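Local coordinates for probable dehydrogenase (Bordetella bronchiseptica, PDB 3MOI), which probably catalyses an NAD(P)-dependent oxidation or reduction, as a putative dehydrogenase of the GFO/IDH/MocA family whose substrate is not established, at residues A[177-182]-A[226-231]; A[192-197]-A[216-221]. One frame throughout, in Å; residues are numbered along the deposited sequence.

Contact 1: residues A[177-182]-A[226-231]; sequences NQLPHQ and AVMVYS
Q182 makes a hydrogen bond from the start of helix 179-190 to strand 225-231. Its NE2 donates to the backbone O of V229 at 3.3 Å, with a nearly straight N-H...O angle of 169°. The acceptor lies almost in the amide plane of Q182, but the donor stands well above the carbonyl plane of V229. The Q182 chain runs extended beyond CG (chi2 172°), which carries the amide across to the strand. Its OE1 lies 3.1 Å from M228 CG and also sits at the edge of the Y230 ring, near the ring plane.

L179 supplies the apolar contacts. L179 CD1 packs on Y230 CB at 3.6 Å, and L179 CG meets M228 SD at 4.2 Å. M228 reaches on to I183 and I186 of the same helix.

A CH-pi contact extends the packing. Q178 CB lies over one face of the Y230 ring, 4.1 Å from its centroid. CG of Y230 is anti to the backbone N (chi1 -171°), and the ring extends from the strand toward Q178. Y230 also touches T154 and F156.

These contacts are mainly van der Waals packing of helix on sheet, with the buried amide of Q182 tied to a strand carbonyl.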
loop_
_atom_site.group_PDB
_atom_site.type_symbol
_atom_site.label_atom_id
_atom_site.label_comp_id
_atom_site.label_asym_id
_atom_site.label_seq_id
_atom_site.Cartn_x
_atom_site.Cartn_y
_atom_site.Cartn_z
ATOM N N ASN A 177 -11.405 8.922 -13.530
ATOM C CA ASN A 177 -10.500 8.684 -14.685
ATOM C C ASN A 177 -9.354 7.716 -14.353
ATOM O O ASN A 177 -8.582 7.319 -15.242
ATOM C CB ASN A 177 -9.991 10.043 -15.163
ATOM C CG ASN A 177 -11.151 10.945 -15.607
ATOM O OD1 ASN A 177 -11.773 10.690 -16.626
ATOM N ND2 ASN A 177 -11.475 11.975 -14.813
ATOM N N GLN A 178 -9.200 7.370 -13.071
ATOM C CA GLN A 178 -8.101 6.488 -12.658
ATOM C C GLN A 178 -8.562 5.375 -11.667
ATOM O O GLN A 178 -8.363 4.172 -11.875
ATOM C CB GLN A 178 -6.988 7.337 -12.082
ATOM C CG GLN A 178 -6.233 8.229 -13.123
ATOM C CD GLN A 178 -5.364 7.362 -14.073
ATOM O OE1 GLN A 178 -5.830 6.881 -15.118
ATOM N NE2 GLN A 178 -4.141 7.110 -13.666
ATOM N N LEU A 179 -9.209 5.768 -10.600
ATOM C CA LEU A 179 -9.661 4.816 -9.624
ATOM C C LEU A 179 -10.483 3.655 -10.263
ATOM O O LEU A 179 -10.384 2.513 -9.839
ATOM C CB LEU A 179 -10.487 5.573 -8.596
ATOM C CG LEU A 179 -9.810 5.934 -7.277
ATOM C CD1 LEU A 179 -8.301 6.181 -7.383
ATOM C CD2 LEU A 179 -10.548 7.059 -6.520
ATOM N N PRO A 180 -11.283 3.940 -11.308
ATOM C CA PRO A 180 -12.013 2.794 -11.849
ATOM C C PRO A 180 -11.095 1.648 -12.301
ATOM O O PRO A 180 -11.466 0.473 -12.197
ATOM C CB PRO A 180 -12.863 3.389 -13.007
ATOM C CG PRO A 180 -13.155 4.767 -12.558
ATOM C CD PRO A 180 -11.812 5.209 -11.808
ATOM N N HIS A 181 -9.888 1.961 -12.737
ATOM C CA HIS A 181 -8.956 0.892 -13.109
ATOM C C HIS A 181 -8.614 -0.019 -11.922
ATOM O O HIS A 181 -8.565 -1.246 -12.057
ATOM C CB HIS A 181 -7.692 1.478 -13.725
ATOM C CG HIS A 181 -7.906 2.175 -15.029
ATOM N ND1 HIS A 181 -8.588 1.595 -16.087
ATOM C CD2 HIS A 181 -7.446 3.367 -15.481
ATOM C CE1 HIS A 181 -8.613 2.437 -17.108
ATOM N NE2 HIS A 181 -7.899 3.510 -16.780
ATOM N N GLN A 182 -8.473 0.547 -10.749
ATOM C CA GLN A 182 -8.185 -0.269 -9.600
ATOM C C GLN A 182 -9.448 -0.965 -9.147
ATOM O O GLN A 182 -9.438 -2.147 -8.813
ATOM C CB GLN A 182 -7.599 0.593 -8.474
ATOM C CG GLN A 182 -6.234 1.157 -8.822
ATOM C CD GLN A 182 -5.708 2.138 -7.870
ATOM O OE1 GLN A 182 -6.400 3.042 -7.506
ATOM N NE2 GLN A 182 -4.443 2.001 -7.471
ATOM N N ALA A 226 -9.633 -4.923 0.259
ATOM C CA ALA A 226 -8.657 -4.402 -0.665
ATOM C C ALA A 226 -8.282 -2.967 -0.271
ATOM O O ALA A 226 -9.125 -2.131 -0.061
ATOM C CB ALA A 226 -9.240 -4.364 -1.980
ATOM N N VAL A 227 -7.010 -2.677 -0.150
ATOM C CA VAL A 227 -6.570 -1.311 0.020
ATOM C C VAL A 227 -6.240 -0.779 -1.358
ATOM O O VAL A 227 -5.586 -1.461 -2.130
ATOM C CB VAL A 227 -5.279 -1.275 0.925
ATOM C CG1 VAL A 227 -4.431 -0.001 0.697
ATOM C CG2 VAL A 227 -5.642 -1.428 2.374
ATOM N N MET A 228 -6.647 0.454 -1.643
ATOM C CA MET A 228 -6.438 1.097 -2.943
ATOM C C MET A 228 -5.886 2.482 -2.609
ATOM O O MET A 228 -6.494 3.226 -1.823
ATOM C CB MET A 228 -7.778 1.167 -3.676
ATOM C CG MET A 228 -7.868 1.892 -4.996
ATOM S SD MET A 228 -9.602 2.072 -5.648
ATOM C CE MET A 228 -10.164 0.677 -4.845
ATOM N N VAL A 229 -4.714 2.789 -3.154
ATOM C CA VAL A 229 -4.062 4.061 -2.975
ATOM C C VAL A 229 -3.628 4.592 -4.331
ATOM O O VAL A 229 -3.072 3.863 -5.149
ATOM C CB VAL A 229 -2.786 3.941 -2.083
ATOM C CG1 VAL A 229 -1.945 5.242 -2.171
ATOM C CG2 VAL A 229 -3.129 3.629 -0.639
ATOM N N TYR A 230 -3.839 5.877 -4.568
ATOM C CA TYR A 230 -3.528 6.512 -5.885
ATOM C C TYR A 230 -3.076 7.922 -5.626
ATOM O O TYR A 230 -3.721 8.641 -4.845
ATOM C CB TYR A 230 -4.761 6.588 -6.806
ATOM C CG TYR A 230 -4.354 7.024 -8.161
ATOM C CD1 TYR A 230 -4.174 6.115 -9.168
ATOM C CD2 TYR A 230 -4.036 8.371 -8.426
ATOM C CE1 TYR A 230 -3.766 6.523 -10.403
ATOM C CE2 TYR A 230 -3.622 8.755 -9.614
ATOM C CZ TYR A 230 -3.473 7.815 -10.621
ATOM O OH TYR A 230 -3.039 8.203 -11.870
ATOM N N SER A 231 -2.002 8.330 -6.292
ATOM C CA SER A 231 -1.550 9.740 -6.272
ATOM C C SER A 231 -0.963 10.120 -7.638
ATOM O O SER A 231 -0.231 9.323 -8.262
ATOM C CB SER A 231 -0.491 9.921 -5.205
ATOM O OG SER A 231 -0.047 11.251 -5.125
#

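Contact 2: residues A[192-197]-A[216-221]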
loop_
_atom_site.group_PDB
_atom_site.type_symbol
_atom_site.label_atom_id
_atom_site.label_comp_id
_atom_site.label_asym_id
_atom_site.label_seq_id
_atom_site.Cartn_x
_atom_site.Cartn_y
_atom_site.Cartn_z
ATOM N N GLN A 192 -15.692 -10.686 -6.153
ATOM C CA GLN A 192 -16.613 -10.285 -5.081
ATOM C C GLN A 192 -17.214 -8.876 -5.216
ATOM O O GLN A 192 -16.620 -7.965 -5.750
ATOM C CB GLN A 192 -15.914 -10.405 -3.766
ATOM C CG GLN A 192 -15.579 -11.881 -3.351
ATOM C CD GLN A 192 -15.121 -11.909 -1.928
ATOM O OE1 GLN A 192 -15.925 -11.621 -1.012
ATOM N NE2 GLN A 192 -13.816 -12.212 -1.702
ATOM N N ARG A 193 -18.439 -8.717 -4.741
ATOM C CA ARG A 193 -19.034 -7.438 -4.598
ATOM C C ARG A 193 -18.293 -6.627 -3.522
ATOM O O ARG A 193 -17.882 -7.133 -2.471
ATOM C CB ARG A 193 -20.508 -7.579 -4.254
ATOM C CG ARG A 193 -21.252 -6.225 -4.091
ATOM C CD ARG A 193 -22.771 -6.389 -4.031
ATOM N NE ARG A 193 -23.410 -5.336 -3.225
ATOM C CZ ARG A 193 -23.919 -4.218 -3.739
ATOM N NH1 ARG A 193 -23.861 -4.014 -5.058
ATOM N NH2 ARG A 193 -24.459 -3.296 -2.948
ATOM N N ILE A 194 -18.125 -5.348 -3.813
ATOM C CA ILE A 194 -17.624 -4.418 -2.864
ATOM C C ILE A 194 -18.797 -3.986 -2.000
ATOM O O ILE A 194 -19.726 -3.386 -2.501
ATOM C CB ILE A 194 -17.023 -3.228 -3.615
ATOM C CG1 ILE A 194 -15.821 -3.715 -4.429
ATOM C CG2 ILE A 194 -16.639 -2.182 -2.650
ATOM C CD1 ILE A 194 -15.215 -2.759 -5.412
ATOM N N THR A 195 -18.757 -4.267 -0.719
ATOM C CA THR A 195 -19.899 -3.983 0.192
ATOM C C THR A 195 -19.654 -2.828 1.138
ATOM O O THR A 195 -20.576 -2.378 1.780
ATOM C CB THR A 195 -20.267 -5.186 1.102
ATOM O OG1 THR A 195 -19.090 -5.598 1.802
ATOM C CG2 THR A 195 -20.790 -6.369 0.263
ATOM N N ALA A 196 -18.439 -2.318 1.236
ATOM C CA ALA A 196 -18.261 -1.084 2.019
ATOM C C ALA A 196 -17.008 -0.329 1.552
ATOM O O ALA A 196 -16.090 -0.920 1.016
ATOM C CB ALA A 196 -18.190 -1.396 3.515
ATOM N N VAL A 197 -16.991 0.973 1.785
ATOM C CA VAL A 197 -15.955 1.868 1.294
ATOM C C VAL A 197 -15.623 2.874 2.370
ATOM O O VAL A 197 -16.512 3.657 2.784
ATOM C CB VAL A 197 -16.422 2.683 0.107
ATOM C CG1 VAL A 197 -15.295 3.562 -0.367
ATOM C CG2 VAL A 197 -16.941 1.802 -0.988
ATOM N N ALA A 216 -7.940 4.476 0.113
ATOM C CA ALA A 216 -9.190 3.736 0.383
ATOM C C ALA A 216 -9.000 2.319 0.828
ATOM O O ALA A 216 -8.074 1.644 0.395
ATOM C CB ALA A 216 -10.147 3.725 -0.878
ATOM N N MET A 217 -9.938 1.878 1.666
ATOM C CA MET A 217 -10.066 0.519 2.044
ATOM C C MET A 217 -11.452 0.055 1.606
ATOM O O MET A 217 -12.518 0.575 2.076
ATOM C CB MET A 217 -9.894 0.285 3.549
ATOM C CG MET A 217 -9.515 -1.227 3.766
ATOM S SD MET A 217 -9.188 -1.876 5.361
ATOM C CE MET A 217 -8.792 -0.333 5.913
ATOM N N LEU A 218 -11.435 -0.969 0.776
ATOM C CA LEU A 218 -12.643 -1.518 0.222
ATOM C C LEU A 218 -12.963 -2.817 0.937
ATOM O O LEU A 218 -12.124 -3.761 0.950
ATOM C CB LEU A 218 -12.422 -1.796 -1.272
ATOM C CG LEU A 218 -12.675 -0.724 -2.342
ATOM C CD1 LEU A 218 -12.441 0.645 -1.901
ATOM C CD2 LEU A 218 -11.962 -1.023 -3.685
ATOM N N THR A 219 -14.139 -2.909 1.525
ATOM C CA THR A 219 -14.522 -4.171 2.124
ATOM C C THR A 219 -15.259 -5.061 1.083
ATOM O O THR A 219 -16.203 -4.636 0.447
ATOM C CB THR A 219 -15.426 -3.967 3.321
ATOM O OG1 THR A 219 -14.729 -3.171 4.284
ATOM C CG2 THR A 219 -15.829 -5.336 3.931
ATOM N N LEU A 220 -14.817 -6.295 0.930
ATOM C CA LEU A 220 -15.448 -7.198 0.024
ATOM C C LEU A 220 -16.391 -8.084 0.831
ATOM O O LEU A 220 -16.574 -7.981 2.024
ATOM C CB LEU A 220 -14.421 -8.000 -0.738
ATOM C CG LEU A 220 -13.341 -7.213 -1.478
ATOM C CD1 LEU A 220 -12.393 -8.182 -2.124
ATOM C CD2 LEU A 220 -13.899 -6.280 -2.522
ATOM N N GLU A 221 -17.027 -8.974 0.162
ATOM C CA GLU A 221 -18.308 -9.433 0.617
ATOM C C GLU A 221 -18.102 -10.624 1.504
ATOM O O GLU A 221 -18.910 -10.834 2.411
ATOM C CB GLU A 221 -19.125 -9.710 -0.634
ATOM C CG GLU A 221 -20.316 -10.547 -0.595
ATOM C CD GLU A 221 -20.845 -10.707 -2.091
ATOM O OE1 GLU A 221 -20.014 -10.927 -3.087
ATOM O OE2 GLU A 221 -22.093 -10.537 -2.233
#
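T219 O takes the N-H of both T195 and A196. T195 N lies 2.8 Å from T219 O, nearly in line with the carbonyl bond. A196 N lies 3.3 Å from T219 O, a weak bond. T195 OG1 adds a weak third one; its chi1 of 54° sets the hydroxyl between the backbone N and the carbonyl carbon, turned to T219 O. In return T219 N donates to A196 O at 2.8 Å. A196 CB meets T219 CB at 3.8 Å.

On the face that carries I194, V197, L218 and L220 the contacts are apolar. I194 CG1 packs on L220 CD2 at 3.7 Å, and I194 CD1 reaches L218 CD2. Helix 179-190 lies against this face through I183, K187 and I186.

At the exposed end R193 N donates to E221 OE1 at 3.2 Å, from above the carboxylate plane. Q192 OE1 accepts its stronger bond from D222 N and a weak one from E221 N.

Further out, T195 and V197 bond through their backbones to R387 and V385. T219 OG1 is hydrogen-bonded to R198 of the second subunit. Two residues, T195 and A196, facing one, T219, make a classic beta bulge in the antiparallel hairpin of strands 194-202 and 213-220.

How the contacts relate
Both contacts involve one mixed sheet of the C-terminal domain, where strands 213-220 and 225-231 are neighbours. Contact 1 is wholly buried and packs helix 179-190 onto the sheet. Contact 2 is only partly buried and joins two strands edge to edge. It combines backbone hydrogen bonds, side-chain bonds at the exposed end and apolar packing on one face, whereas contact 1 relies on side-chain packing. The two meet where A226 O and M228 O lie 2.7 Å from L218 N and A216 N respectively, probably as hydrogen bonds. Contact 2 is nested within the chain loop closed by contact 1. Both also reach the second subunit, through V227 and M217 among others.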